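Long-range contacts in CRISPR-associated protein, Cse1 family (PDB 4H3T), which probably serves as the large Cse1 subunit of a type I-E CRISPR Cascade complex, helping to recognise invading DNA: residues A[46-51]-A[161-166]; A[201-206]-A[344-349]; A[256-261]-A[296-301]; A[358-363]-A[386-391]; A[363-368]-A[379-384]. The protein carries 1 engineered substitution. All blocks are in the same frame, centred on the assembly; numbering follows the deposited sequence.

Contact 1 of 5, residues A[46-51]-A[161-166]; sequences DVDFPT and ARWLVE
Residues 46-51, a loop leading into helix 52-68, make a mixed polar and aromatic loop-to-helix contact with one side of helix 157-170, and 250 Å² is buried between the two segments. The one direct hydrogen bond across it runs from Thr51 OG1 to Glu166 OE2 at 2.7 Å, and it uses the anti lone pair of that oxygen. A bend at chi2 (-91°) in the Glu166 chain turns its carboxylate to the threonine. The middle is aromatic: Trp163 CH2 lies 3.7 Å from Phe49 CB, while the Phe49 ring and the six-membered Trp163 ring are tilted at 55° with centroids 5.8 Å apart, too oblique for a stack. At the other end a water bridges the charges, donating to Asp48 OD1 (2.7 Å) and accepting from Arg162 NE (2.8 Å). It also sits over one face of the indole, toward its rim. Asp48 OD2 lies well out of the guanidinium plane, so its attraction to Arg162 is of charge alone. The guanidinium is further held through NH1 by Glu29 and the carbonyl of Trp17. Around this core, Leu52 of helix 52-68 touches both Trp163 and Glu166, while Pro50 packs on Leu379 and Tyr381 of strand 375-387.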
# COMPACT_ATOMS: atom_id res chain seq x y z
N ASP A 46 4.06 6.52 12.88
CA ASP A 46 2.89 7.30 13.21
C ASP A 46 2.83 8.46 12.23
O ASP A 46 2.96 9.61 12.61
CB ASP A 46 3.02 7.74 14.66
CG ASP A 46 1.87 8.61 15.12
OD1 ASP A 46 0.77 8.41 14.64
OD2 ASP A 46 2.09 9.46 16.00
N VAL A 47 2.69 8.16 10.93
CA VAL A 47 2.83 9.21 9.92
C VAL A 47 1.49 9.91 9.66
O VAL A 47 0.45 9.35 9.83
CB VAL A 47 3.49 8.72 8.61
CG1 VAL A 47 4.89 8.17 8.88
CG2 VAL A 47 2.64 7.70 7.91
N ASP A 48 1.61 11.06 9.04
CA ASP A 48 0.62 12.07 8.76
C ASP A 48 -0.06 11.90 7.34
O ASP A 48 -1.07 12.52 7.05
CB ASP A 48 1.40 13.47 8.83
CG ASP A 48 2.95 13.53 8.43
OD1 ASP A 48 3.29 14.31 7.47
OD2 ASP A 48 3.85 12.71 9.08
N PHE A 49 0.53 11.10 6.46
CA PHE A 49 0.04 10.95 5.10
C PHE A 49 0.38 9.55 4.63
O PHE A 49 1.47 9.09 4.94
CB PHE A 49 0.65 12.07 4.22
CG PHE A 49 -0.02 12.13 2.87
CD1 PHE A 49 -1.25 12.76 2.71
CD2 PHE A 49 0.48 11.39 1.80
CE1 PHE A 49 -1.89 12.76 1.48
CE2 PHE A 49 -0.19 11.33 0.60
CZ PHE A 49 -1.36 12.04 0.42
N PRO A 50 -0.54 8.86 3.95
CA PRO A 50 -0.35 7.42 3.70
C PRO A 50 0.84 6.98 2.90
O PRO A 50 1.39 5.96 3.20
CB PRO A 50 -1.62 7.01 2.97
CG PRO A 50 -2.60 8.08 3.25
CD PRO A 50 -1.89 9.31 3.55
N THR A 51 1.31 7.78 1.97
CA THR A 51 2.43 7.38 1.13
C THR A 51 3.74 7.41 1.91
O THR A 51 4.71 6.78 1.54
CB THR A 51 2.55 8.28 -0.08
OG1 THR A 51 2.62 9.61 0.34
CG2 THR A 51 1.41 8.13 -1.00
N ALA A 161 12.88 16.26 4.92
CA ALA A 161 13.52 14.92 4.80
C ALA A 161 12.47 13.83 4.54
O ALA A 161 12.70 12.96 3.69
CB ALA A 161 14.30 14.59 6.05
N ARG A 162 11.34 13.85 5.27
CA ARG A 162 10.29 12.86 5.07
C ARG A 162 9.72 12.95 3.65
O ARG A 162 9.61 11.93 2.97
CB ARG A 162 9.16 13.05 6.06
CG ARG A 162 9.53 12.63 7.45
CD ARG A 162 8.34 12.60 8.37
NE ARG A 162 7.67 13.87 8.56
CZ ARG A 162 7.83 14.71 9.57
NH1 ARG A 162 8.77 14.51 10.47
NH2 ARG A 162 7.10 15.81 9.64
N TRP A 163 9.42 14.18 3.19
CA TRP A 163 8.87 14.33 1.86
C TRP A 163 9.87 14.03 0.74
O TRP A 163 9.45 13.62 -0.37
CB TRP A 163 8.27 15.67 1.65
CG TRP A 163 7.01 15.84 2.43
CD1 TRP A 163 6.78 16.74 3.43
CD2 TRP A 163 5.78 15.15 2.23
NE1 TRP A 163 5.48 16.64 3.86
CE2 TRP A 163 4.88 15.61 3.23
CE3 TRP A 163 5.39 14.06 1.42
CZ2 TRP A 163 3.57 15.14 3.32
CZ3 TRP A 163 4.10 13.60 1.53
CH2 TRP A 163 3.22 14.10 2.50
N LEU A 164 11.15 14.23 1.01
CA LEU A 164 12.22 13.91 0.08
C LEU A 164 12.27 12.39 -0.20
O LEU A 164 12.31 11.99 -1.34
CB LEU A 164 13.54 14.41 0.66
CG LEU A 164 14.82 14.09 -0.03
CD1 LEU A 164 14.82 14.68 -1.44
CD2 LEU A 164 15.98 14.65 0.77
N VAL A 165 12.17 11.58 0.87
CA VAL A 165 12.14 10.15 0.80
C VAL A 165 10.90 9.72 0.05
O VAL A 165 10.97 8.90 -0.86
CB VAL A 165 12.23 9.51 2.20
CG1 VAL A 165 12.07 7.98 2.09
CG2 VAL A 165 13.59 9.84 2.84
N GLU A 166 9.78 10.36 0.33
CA GLU A 166 8.55 10.02 -0.34
C GLU A 166 8.57 10.38 -1.80
O GLU A 166 8.04 9.61 -2.62
CB GLU A 166 7.36 10.72 0.39
CG GLU A 166 5.95 10.32 -0.08
CD GLU A 166 5.32 11.14 -1.19
OE1 GLU A 166 6.04 11.94 -1.81
OE2 GLU A 166 4.11 10.92 -1.50
O HOH W 1 5.84 14.75 6.63

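Contact 2 of 5, residues A[201-206]-A[344-349]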
# COMPACT_ATOMS: atom_id res chain seq x y z
N GLY A 201 1.56 -2.12 -6.50
CA GLY A 201 0.60 -2.39 -5.44
C GLY A 201 1.42 -2.86 -4.24
O GLY A 201 1.98 -3.94 -4.26
N PHE A 202 1.55 -2.02 -3.19
CA PHE A 202 2.41 -2.34 -2.02
C PHE A 202 1.65 -3.10 -0.95
O PHE A 202 0.50 -2.77 -0.67
CB PHE A 202 2.95 -1.07 -1.47
CG PHE A 202 3.72 -1.18 -0.16
CD1 PHE A 202 5.09 -1.41 -0.14
CD2 PHE A 202 3.05 -1.13 1.06
CE1 PHE A 202 5.77 -1.56 1.08
CE2 PHE A 202 3.72 -1.22 2.24
CZ PHE A 202 5.07 -1.45 2.26
N VAL A 203 2.25 -4.15 -0.42
CA VAL A 203 1.71 -4.93 0.67
C VAL A 203 2.87 -5.29 1.60
O VAL A 203 3.89 -5.74 1.13
CB VAL A 203 0.87 -6.17 0.26
CG1 VAL A 203 1.68 -7.17 -0.59
CG2 VAL A 203 0.32 -6.87 1.51
N ALA A 204 2.69 -5.12 2.89
CA ALA A 204 3.73 -5.47 3.87
C ALA A 204 3.08 -5.83 5.20
O ALA A 204 2.08 -5.23 5.62
CB ALA A 204 4.73 -4.34 4.05
N PRO A 205 3.61 -6.86 5.87
CA PRO A 205 3.07 -7.20 7.17
C PRO A 205 3.58 -6.26 8.26
O PRO A 205 4.71 -5.75 8.23
CB PRO A 205 3.61 -8.62 7.41
CG PRO A 205 4.96 -8.56 6.74
CD PRO A 205 4.72 -7.77 5.49
N VAL A 206 2.73 -6.05 9.24
CA VAL A 206 3.05 -5.22 10.39
C VAL A 206 2.75 -6.03 11.64
O VAL A 206 1.68 -6.66 11.75
CB VAL A 206 2.23 -3.90 10.31
CG1 VAL A 206 2.45 -3.05 11.56
CG2 VAL A 206 2.60 -3.12 9.06
N GLY A 344 6.23 -11.58 -2.33
CA GLY A 344 7.19 -12.52 -1.76
C GLY A 344 7.23 -12.46 -0.24
O GLY A 344 7.48 -13.45 0.42
N VAL A 345 6.91 -11.29 0.33
CA VAL A 345 6.89 -11.11 1.80
C VAL A 345 5.80 -11.98 2.44
O VAL A 345 5.98 -12.51 3.55
CB VAL A 345 6.77 -9.62 2.23
CG1 VAL A 345 5.39 -9.02 2.02
CG2 VAL A 345 7.20 -9.48 3.67
N LEU A 346 4.67 -12.18 1.71
CA LEU A 346 3.62 -13.02 2.23
C LEU A 346 4.01 -14.51 2.21
O LEU A 346 3.65 -15.25 3.13
CB LEU A 346 2.33 -12.75 1.45
CG LEU A 346 1.77 -11.30 1.60
CD1 LEU A 346 0.42 -11.20 0.86
CD2 LEU A 346 1.61 -10.89 3.02
N SER A 347 4.72 -14.94 1.16
CA SER A 347 5.27 -16.31 1.07
C SER A 347 6.28 -16.51 2.17
O SER A 347 6.31 -17.55 2.77
CB SER A 347 5.94 -16.52 -0.27
OG SER A 347 5.08 -16.35 -1.38
N PHE A 348 7.08 -15.46 2.51
CA PHE A 348 8.00 -15.63 3.62
C PHE A 348 7.22 -15.81 4.95
O PHE A 348 7.47 -16.76 5.69
CB PHE A 348 8.93 -14.41 3.73
CG PHE A 348 9.79 -14.47 4.94
CD1 PHE A 348 10.66 -15.54 5.14
CD2 PHE A 348 9.76 -13.45 5.89
CE1 PHE A 348 11.49 -15.58 6.25
CE2 PHE A 348 10.54 -13.53 7.04
CZ PHE A 348 11.42 -14.59 7.21
N VAL A 349 6.28 -14.89 5.24
CA VAL A 349 5.50 -14.89 6.50
C VAL A 349 4.68 -16.23 6.66
O VAL A 349 4.43 -16.68 7.78
CB VAL A 349 4.58 -13.63 6.62
CG1 VAL A 349 3.62 -13.74 7.82
CG2 VAL A 349 5.43 -12.39 6.79
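Val349 N donates to Val345 O at 2.9 Å, the helical bond that sets these two valines one turn apart, where both can meet Pro205. The contact itself is apolar. Val345 comes up against the CD corner of the Pro205 ring, with Pro205 CD 3.5 Å from Val345 CG2. Both methyls of Val345 touch Pro205 CD; CG2, anti to the backbone N, is the nearer, and Val345 CG1 also lies 3.7 Å from Val203 O. One turn on, Val349 CG2 slides past the same ring in the opposite direction and lies 3.9 Å from Pro205 CG. The side is completed more loosely by Val203 CG2 and Leu346 CD1, 4.4 Å apart. Val203 and Pro205 point to the helix, but Ala204 between them points away and touches Leu57 of helix 52-68, as expected for a strand with a helix against each face. On the near face Leu346 also reaches Leu362 of the adjoining strand 359-370. The axes of strand 202-206 and helix 344-349 approach to 8.3 Å at an angle of 27°, so the chains run roughly the same way. This is the arrangement of an alpha/beta layer, a short helix laid along an outer strand of a three-stranded antiparallel sheet.

Contact 3 of 5, residues A[256-261]-A[296-301]; sequences DLFTWQ and DVDPHV
Leu257 begins a type I turn, closed by a bond of 3.2 Å from Trp260 N to Leu257 O, and faces Asp298, the first residue to leave helical geometry after helix 291-297, with CA atoms 7.8 Å apart. Leu257 holds CG anti to its nitrogen (chi1 -178°), which carries CD2 across the Asp298 side chain, 3.6 Å from Asp298 OD2, and also to 3.9 Å from Val297 CG1. Phe258 supplies the second half of the contact with the end of its ring. Its CZ comes 3.9 Å from Pro299 CD, which meets the ring at its edge, and 3.7 Å from His300 CE1. The phenyl and imidazole planes are only 20° from parallel, yet they are slid so far apart that they barely overlap. Both polar side chains next to these apolar groups are held from several directions: Asp298 by Tyr196 and Arg58, His300 by Asn217 and the same Arg58. Arg58, on helix 52-68, thus fixes the two together. Within the segment, His300 N donates to Asp298 OD1 at 3.0 Å, nearly straight at 165° but from above the carboxylate plane. That bond, from the backbone nitrogen two residues on, defines an Asx turn, here placed directly at the exit of a helix.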
# COMPACT_ATOMS: atom_id res chain seq x y z
N ASP A 256 19.26 -1.40 -2.91
CA ASP A 256 19.31 -0.49 -4.05
C ASP A 256 17.85 -0.03 -4.37
O ASP A 256 17.55 1.16 -4.35
CB ASP A 256 19.99 -1.23 -5.22
CG ASP A 256 20.23 -0.45 -6.47
OD1 ASP A 256 20.26 0.81 -6.39
OD2 ASP A 256 20.39 -1.09 -7.55
N LEU A 257 16.93 -0.97 -4.51
CA LEU A 257 15.56 -0.66 -4.89
C LEU A 257 14.82 0.13 -3.84
O LEU A 257 14.15 1.11 -4.17
CB LEU A 257 14.77 -1.91 -5.21
CG LEU A 257 13.30 -1.71 -5.68
CD1 LEU A 257 13.19 -0.76 -6.90
CD2 LEU A 257 12.72 -3.09 -5.98
N PHE A 258 14.94 -0.28 -2.59
CA PHE A 258 14.32 0.40 -1.49
C PHE A 258 14.80 1.88 -1.27
O PHE A 258 14.14 2.59 -0.54
CB PHE A 258 14.50 -0.37 -0.20
CG PHE A 258 13.75 -1.68 -0.05
CD1 PHE A 258 12.95 -2.18 -1.07
CD2 PHE A 258 13.85 -2.40 1.11
CE1 PHE A 258 12.29 -3.43 -0.92
CE2 PHE A 258 13.25 -3.66 1.25
CZ PHE A 258 12.36 -4.10 0.28
N THR A 259 15.93 2.31 -1.86
CA THR A 259 16.45 3.66 -1.73
C THR A 259 16.60 4.31 -3.10
O THR A 259 17.40 5.22 -3.26
CB THR A 259 17.78 3.57 -1.00
OG1 THR A 259 18.74 2.81 -1.77
CG2 THR A 259 17.64 2.99 0.38
N TRP A 260 15.81 3.87 -4.07
CA TRP A 260 15.97 4.27 -5.46
C TRP A 260 15.87 5.77 -5.65
O TRP A 260 14.89 6.38 -5.22
CB TRP A 260 14.88 3.57 -6.32
CG TRP A 260 15.17 3.58 -7.78
CD1 TRP A 260 14.56 4.34 -8.73
CD2 TRP A 260 16.08 2.72 -8.46
NE1 TRP A 260 15.03 3.98 -9.97
CE2 TRP A 260 15.96 2.99 -9.84
CE3 TRP A 260 16.92 1.68 -8.05
CZ2 TRP A 260 16.63 2.24 -10.80
CZ3 TRP A 260 17.57 0.93 -9.01
CH2 TRP A 260 17.45 1.24 -10.37
N GLN A 261 16.85 6.34 -6.30
CA GLN A 261 16.84 7.74 -6.68
C GLN A 261 16.04 7.88 -7.95
O GLN A 261 16.58 8.16 -9.05
CB GLN A 261 18.27 8.28 -6.79
CG GLN A 261 19.09 8.06 -5.53
CD GLN A 261 18.57 8.85 -4.36
OE1 GLN A 261 18.79 10.04 -4.25
NE2 GLN A 261 17.80 8.21 -3.52
N ASP A 296 11.78 -9.74 -9.94
CA ASP A 296 12.70 -10.67 -9.28
C ASP A 296 13.17 -10.17 -7.92
O ASP A 296 13.54 -10.97 -7.08
CB ASP A 296 13.94 -10.92 -10.14
CG ASP A 296 13.67 -11.68 -11.46
OD1 ASP A 296 12.64 -12.42 -11.53
OD2 ASP A 296 14.46 -11.52 -12.41
N VAL A 297 13.24 -8.87 -7.74
CA VAL A 297 13.83 -8.29 -6.54
C VAL A 297 12.87 -8.06 -5.37
O VAL A 297 13.24 -8.29 -4.22
CB VAL A 297 14.49 -6.93 -6.94
CG1 VAL A 297 15.02 -6.17 -5.74
CG2 VAL A 297 15.61 -7.15 -7.97
N ASP A 298 11.71 -7.51 -5.66
CA ASP A 298 10.87 -6.83 -4.67
C ASP A 298 9.87 -7.73 -3.96
O ASP A 298 8.96 -8.26 -4.59
CB ASP A 298 10.16 -5.69 -5.38
CG ASP A 298 9.55 -4.59 -4.50
OD1 ASP A 298 9.28 -4.86 -3.30
OD2 ASP A 298 9.30 -3.51 -5.02
N PRO A 299 9.99 -7.82 -2.62
CA PRO A 299 9.08 -8.67 -1.87
C PRO A 299 7.72 -8.06 -1.56
O PRO A 299 6.90 -8.74 -0.92
CB PRO A 299 9.86 -8.87 -0.54
CG PRO A 299 10.54 -7.56 -0.34
CD PRO A 299 10.97 -7.14 -1.71
N HIS A 300 7.51 -6.78 -1.83
CA HIS A 300 6.27 -6.08 -1.41
C HIS A 300 5.20 -5.94 -2.52
O HIS A 300 4.29 -5.12 -2.40
CB HIS A 300 6.61 -4.67 -0.91
CG HIS A 300 7.41 -4.69 0.36
ND1 HIS A 300 8.54 -3.90 0.52
CD2 HIS A 300 7.21 -5.40 1.48
CE1 HIS A 300 9.00 -4.19 1.74
NE2 HIS A 300 8.19 -5.06 2.36
N VAL A 301 5.34 -6.67 -3.61
CA VAL A 301 4.39 -6.57 -4.74
C VAL A 301 4.07 -7.98 -5.29
O VAL A 301 4.98 -8.75 -5.51
CB VAL A 301 4.97 -5.60 -5.82
CG1 VAL A 301 6.42 -5.90 -6.18
CG2 VAL A 301 4.08 -5.54 -7.11

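Contact 4 of 5, residues A[358-363]-A[386-391]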
# COMPACT_ATOMS: atom_id res chain seq x y z
N ALA A 358 0.52 -15.65 15.16
CA ALA A 358 -0.79 -16.09 14.70
C ALA A 358 -1.41 -15.13 13.67
O ALA A 358 -2.09 -15.59 12.72
CB ALA A 358 -1.72 -16.22 15.90
N LEU A 359 -1.18 -13.80 13.85
CA LEU A 359 -1.72 -12.76 13.01
C LEU A 359 -0.69 -11.72 12.68
O LEU A 359 0.27 -11.52 13.43
CB LEU A 359 -2.88 -12.01 13.69
CG LEU A 359 -4.06 -12.85 14.17
CD1 LEU A 359 -4.39 -12.51 15.59
CD2 LEU A 359 -5.27 -12.61 13.28
N VAL A 360 -0.90 -11.08 11.55
CA VAL A 360 -0.14 -9.90 11.10
C VAL A 360 -1.14 -8.94 10.59
O VAL A 360 -2.20 -9.34 10.08
CB VAL A 360 0.95 -10.16 10.05
CG1 VAL A 360 2.11 -10.95 10.67
CG2 VAL A 360 0.40 -10.85 8.81
N SER A 361 -0.79 -7.67 10.64
CA SER A 361 -1.63 -6.65 10.06
C SER A 361 -1.01 -6.28 8.69
O SER A 361 0.12 -5.77 8.63
CB SER A 361 -1.66 -5.47 11.02
OG SER A 361 -2.28 -4.37 10.40
N LEU A 362 -1.76 -6.52 7.60
CA LEU A 362 -1.23 -6.27 6.28
C LEU A 362 -1.52 -4.85 5.88
O LEU A 362 -2.67 -4.48 5.81
CB LEU A 362 -1.84 -7.24 5.25
CG LEU A 362 -1.56 -8.69 5.45
CD1 LEU A 362 -2.19 -9.48 4.36
CD2 LEU A 362 -0.01 -8.99 5.54
N LEU A 363 -0.49 -4.08 5.63
CA LEU A 363 -0.61 -2.70 5.16
C LEU A 363 -0.66 -2.76 3.67
O LEU A 363 0.26 -3.29 3.08
CB LEU A 363 0.59 -1.88 5.63
CG LEU A 363 0.76 -0.45 5.05
CD1 LEU A 363 -0.45 0.43 5.32
CD2 LEU A 363 1.99 0.17 5.62
N THR A 386 -4.80 -10.18 9.46
CA THR A 386 -4.83 -11.42 8.73
C THR A 386 -4.10 -12.60 9.46
O THR A 386 -2.87 -12.54 9.68
CB THR A 386 -4.21 -11.21 7.31
OG1 THR A 386 -4.86 -10.10 6.66
CG2 THR A 386 -4.42 -12.44 6.41
N PRO A 387 -4.84 -13.71 9.68
CA PRO A 387 -4.21 -14.90 10.27
C PRO A 387 -3.21 -15.52 9.34
O PRO A 387 -3.43 -15.59 8.10
CB PRO A 387 -5.39 -15.89 10.43
CG PRO A 387 -6.58 -15.08 10.37
CD PRO A 387 -6.29 -13.92 9.51
N LEU A 388 -2.11 -16.01 9.91
CA LEU A 388 -1.15 -16.75 9.10
C LEU A 388 -1.82 -18.00 8.53
O LEU A 388 -1.49 -18.42 7.44
CB LEU A 388 0.12 -17.13 9.90
CG LEU A 388 1.23 -16.15 9.77
CD1 LEU A 388 0.81 -14.80 10.25
CD2 LEU A 388 2.52 -16.67 10.48
N ALA A 389 -2.83 -18.51 9.22
CA ALA A 389 -3.62 -19.66 8.70
C ALA A 389 -4.24 -19.38 7.32
O ALA A 389 -4.29 -20.29 6.51
CB ALA A 389 -4.73 -20.00 9.68
N VAL A 390 -4.63 -18.14 7.02
CA VAL A 390 -5.25 -17.76 5.75
C VAL A 390 -4.19 -17.67 4.63
O VAL A 390 -4.50 -17.88 3.44
CB VAL A 390 -6.06 -16.46 5.95
CG1 VAL A 390 -6.47 -15.81 4.62
CG2 VAL A 390 -7.28 -16.74 6.83
N LEU A 391 -2.95 -17.41 5.00
CA LEU A 391 -1.80 -17.39 4.08
C LEU A 391 -1.35 -18.79 3.71
O LEU A 391 -0.63 -18.95 2.71
CB LEU A 391 -0.61 -16.62 4.65
CG LEU A 391 -0.85 -15.23 5.04
CD1 LEU A 391 0.45 -14.58 5.55
CD2 LEU A 391 -1.43 -14.42 3.86
O HOH W 2 -3.17 -18.02 12.10
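Ala358 O accepts two bonds, from the N-H of Leu388 at 2.8 Å and from a bridging water, whose oxygen lies 2.7 Å from Ala358 O. These bonds close the open end of the antiparallel beta hairpin formed by strands 359-370 and 375-387, just where the second strand gives way to a weakly bonded helical turn. The same water accepts from Ala389 N at 2.9 Å, tying that turn to the start of the first strand. One step inward, Val360 and Thr386 form a hydrogen-bonded pair. Thr386 N points almost straight at Val360 O, 2.8 Å away with an angle of 172° at the hydrogen, while the return bond from Val360 N to Thr386 O is longer at 3.1 Å and arrives from above the carbonyl plane. Pro387, which has no N-H, occupies a non-hydrogen-bonded position opposite Leu359, where the pairing between these strands asks for none.

Packing follows the two faces of the sheet. On the face of Leu359 and Pro387, Leu359 CD2 covers the proline ring, 4.0 Å from Pro387 CG. On the other face Val360 CG1 meets Leu388 CD1 at 4.1 Å, the two side chains crossing at about a right angle, and Val349 of helix 344-350 backs Leu388. Thr386 keeps OG1 beside its own nitrogen (chi1 -52°), and the hydroxyl is bonded to Leu384 O. Across the strands, Leu362 CD1 lies 3.6 Å from Thr386 OG1.

Contact 5 of 5, residues A[363-368]-A[379-384]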
# COMPACT_ATOMS: atom_id res chain seq x y z
N LEU A 363 -0.49 -4.08 5.63
CA LEU A 363 -0.61 -2.70 5.16
C LEU A 363 -0.66 -2.76 3.67
O LEU A 363 0.26 -3.29 3.08
CB LEU A 363 0.59 -1.88 5.63
CG LEU A 363 0.76 -0.45 5.05
CD1 LEU A 363 -0.45 0.43 5.32
CD2 LEU A 363 1.99 0.17 5.62
N VAL A 364 -1.69 -2.21 3.04
CA VAL A 364 -1.79 -2.18 1.59
C VAL A 364 -1.89 -0.77 1.10
O VAL A 364 -2.76 -0.02 1.58
CB VAL A 364 -3.11 -3.00 1.28
CG1 VAL A 364 -3.53 -2.94 -0.15
CG2 VAL A 364 -2.97 -4.45 1.72
N THR A 365 -1.15 -0.43 0.07
CA THR A 365 -1.34 0.84 -0.64
C THR A 365 -1.31 0.69 -2.18
O THR A 365 -0.62 -0.19 -2.71
CB THR A 365 -0.27 1.92 -0.26
OG1 THR A 365 0.99 1.54 -0.88
CG2 THR A 365 -0.15 2.08 1.27
N SER A 366 -2.08 1.53 -2.90
CA SER A 366 -1.98 1.65 -4.37
C SER A 366 -2.42 3.00 -4.78
O SER A 366 -3.08 3.68 -4.01
CB SER A 366 -2.78 0.56 -5.11
OG SER A 366 -4.15 0.84 -5.01
N ALA A 367 -2.03 3.41 -5.98
CA ALA A 367 -2.34 4.75 -6.49
C ALA A 367 -2.84 4.65 -7.88
O ALA A 367 -2.49 3.71 -8.59
CB ALA A 367 -1.11 5.62 -6.45
N LYS A 368 -3.66 5.65 -8.26
CA LYS A 368 -4.22 5.82 -9.60
C LYS A 368 -4.02 7.29 -10.01
O LYS A 368 -4.28 8.20 -9.20
CB LYS A 368 -5.68 5.43 -9.64
CG LYS A 368 -6.15 5.05 -11.03
CD LYS A 368 -7.68 5.10 -11.19
CE LYS A 368 -8.38 3.78 -10.92
NZ LYS A 368 -9.84 3.86 -11.25
N LEU A 379 -6.13 7.09 -4.18
CA LEU A 379 -5.13 6.43 -3.38
C LEU A 379 -5.84 5.39 -2.53
O LEU A 379 -6.82 5.75 -1.88
CB LEU A 379 -4.42 7.48 -2.51
CG LEU A 379 -3.20 7.06 -1.70
CD1 LEU A 379 -2.04 6.70 -2.62
CD2 LEU A 379 -2.78 8.20 -0.80
N ALA A 380 -5.47 4.11 -2.66
CA ALA A 380 -5.99 3.04 -1.79
C ALA A 380 -4.97 2.89 -0.64
O ALA A 380 -3.74 2.87 -0.86
CB ALA A 380 -6.13 1.73 -2.58
N TYR A 381 -5.46 2.83 0.57
CA TYR A 381 -4.61 2.76 1.76
C TYR A 381 -5.41 2.00 2.83
O TYR A 381 -6.57 2.32 3.02
CB TYR A 381 -4.25 4.17 2.19
CG TYR A 381 -3.93 4.26 3.66
CD1 TYR A 381 -2.86 3.55 4.20
CD2 TYR A 381 -4.71 5.03 4.52
CE1 TYR A 381 -2.63 3.53 5.57
CE2 TYR A 381 -4.46 5.05 5.89
CZ TYR A 381 -3.42 4.28 6.42
OH TYR A 381 -3.13 4.23 7.77
N ASP A 382 -4.88 0.91 3.39
CA ASP A 382 -5.66 0.12 4.36
C ASP A 382 -4.80 -0.83 5.09
O ASP A 382 -3.65 -1.03 4.71
CB ASP A 382 -6.77 -0.67 3.61
CG ASP A 382 -8.11 -0.90 4.35
OD1 ASP A 382 -8.11 -0.90 5.63
OD2 ASP A 382 -9.17 -1.04 3.66
N ARG A 383 -5.36 -1.36 6.16
CA ARG A 383 -4.79 -2.32 7.05
C ARG A 383 -5.79 -3.45 7.26
O ARG A 383 -6.99 -3.19 7.43
CB ARG A 383 -4.45 -1.62 8.38
CG ARG A 383 -3.79 -0.26 8.14
CD ARG A 383 -3.19 0.35 9.39
NE ARG A 383 -1.80 -0.03 9.52
CZ ARG A 383 -0.74 0.72 9.21
NH1 ARG A 383 0.48 0.24 9.39
NH2 ARG A 383 -0.90 1.96 8.75
N LEU A 384 -5.32 -4.70 7.14
CA LEU A 384 -6.16 -5.84 7.34
C LEU A 384 -5.49 -6.81 8.30
O LEU A 384 -4.45 -7.37 7.98
CB LEU A 384 -6.45 -6.51 5.99
CG LEU A 384 -7.47 -7.66 6.03
CD1 LEU A 384 -8.89 -7.20 6.52
CD2 LEU A 384 -7.55 -8.36 4.71
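Leu379 sits opposite Ala367 in a non-hydrogen-bonded pair and lays CD1 4.1 Å from Ala367 CB, on the face they share. Ala380 turns to the other face and makes a hydrogen-bonded pair with Ser366: Ala380 N reaches Ser366 O at 2.8 Å and Ser366 N reaches Ala380 O at 3.0 Å. Its methyl also lies 3.3 Å from Ser366 OG, a hydroxyl bonded to the carbonyl of Ala320. Tyr381 stands opposite Thr365, and its ring edge receives Leu363 CD1, 3.8 Å from Tyr381 CE1. Asp382 pairs with Val364; the bond from Val364 N to Asp382 O is 2.8 Å long and almost linear at 175°, and the return bond lies in the carbonyl plane of Val364. The carboxylate of Asp382 leads away from the first strand to Arg468 and the backbone nitrogen of Val326, while OD1 also accepts from Arg383 N. Arg383 was modelled in two conformers. In the one described, a bend at chi3 (92°) brings the guanidinium over Leu363 with one face against CD1, and Glu53 of helix 52-68 forms a salt bridge with NH1. At 173° between strand directions, with hydrogen-bonded and non-hydrogen-bonded pairs in regular succession, this is the body of a classical antiparallel beta hairpin.

How the contacts relate
Contacts 4 and 5 hold the same two strands and share Leu363: contact 5 is the regular, partly buried body of the hairpin, contact 4 its open end, largely buried but with Ala358 and Leu359 exposed, where the second strand becomes a helical turn and a water joins the bonding. Contact 2 packs helix 344-350 on strand 202-206, the sheet's other outer strand. Contacts 2 and 3 are buried and packed by van der Waals contact, apolar in contact 2, with Asp298 and His300 involved in contact 3; backbone bonds through Pro299 and His300 join them. Contact 1, buried but with Asp48 exposed, uses a hydroxyl-to-carboxylate hydrogen bond and a water bridge. Its loop touches contact 5 through Thr51 and Leu379.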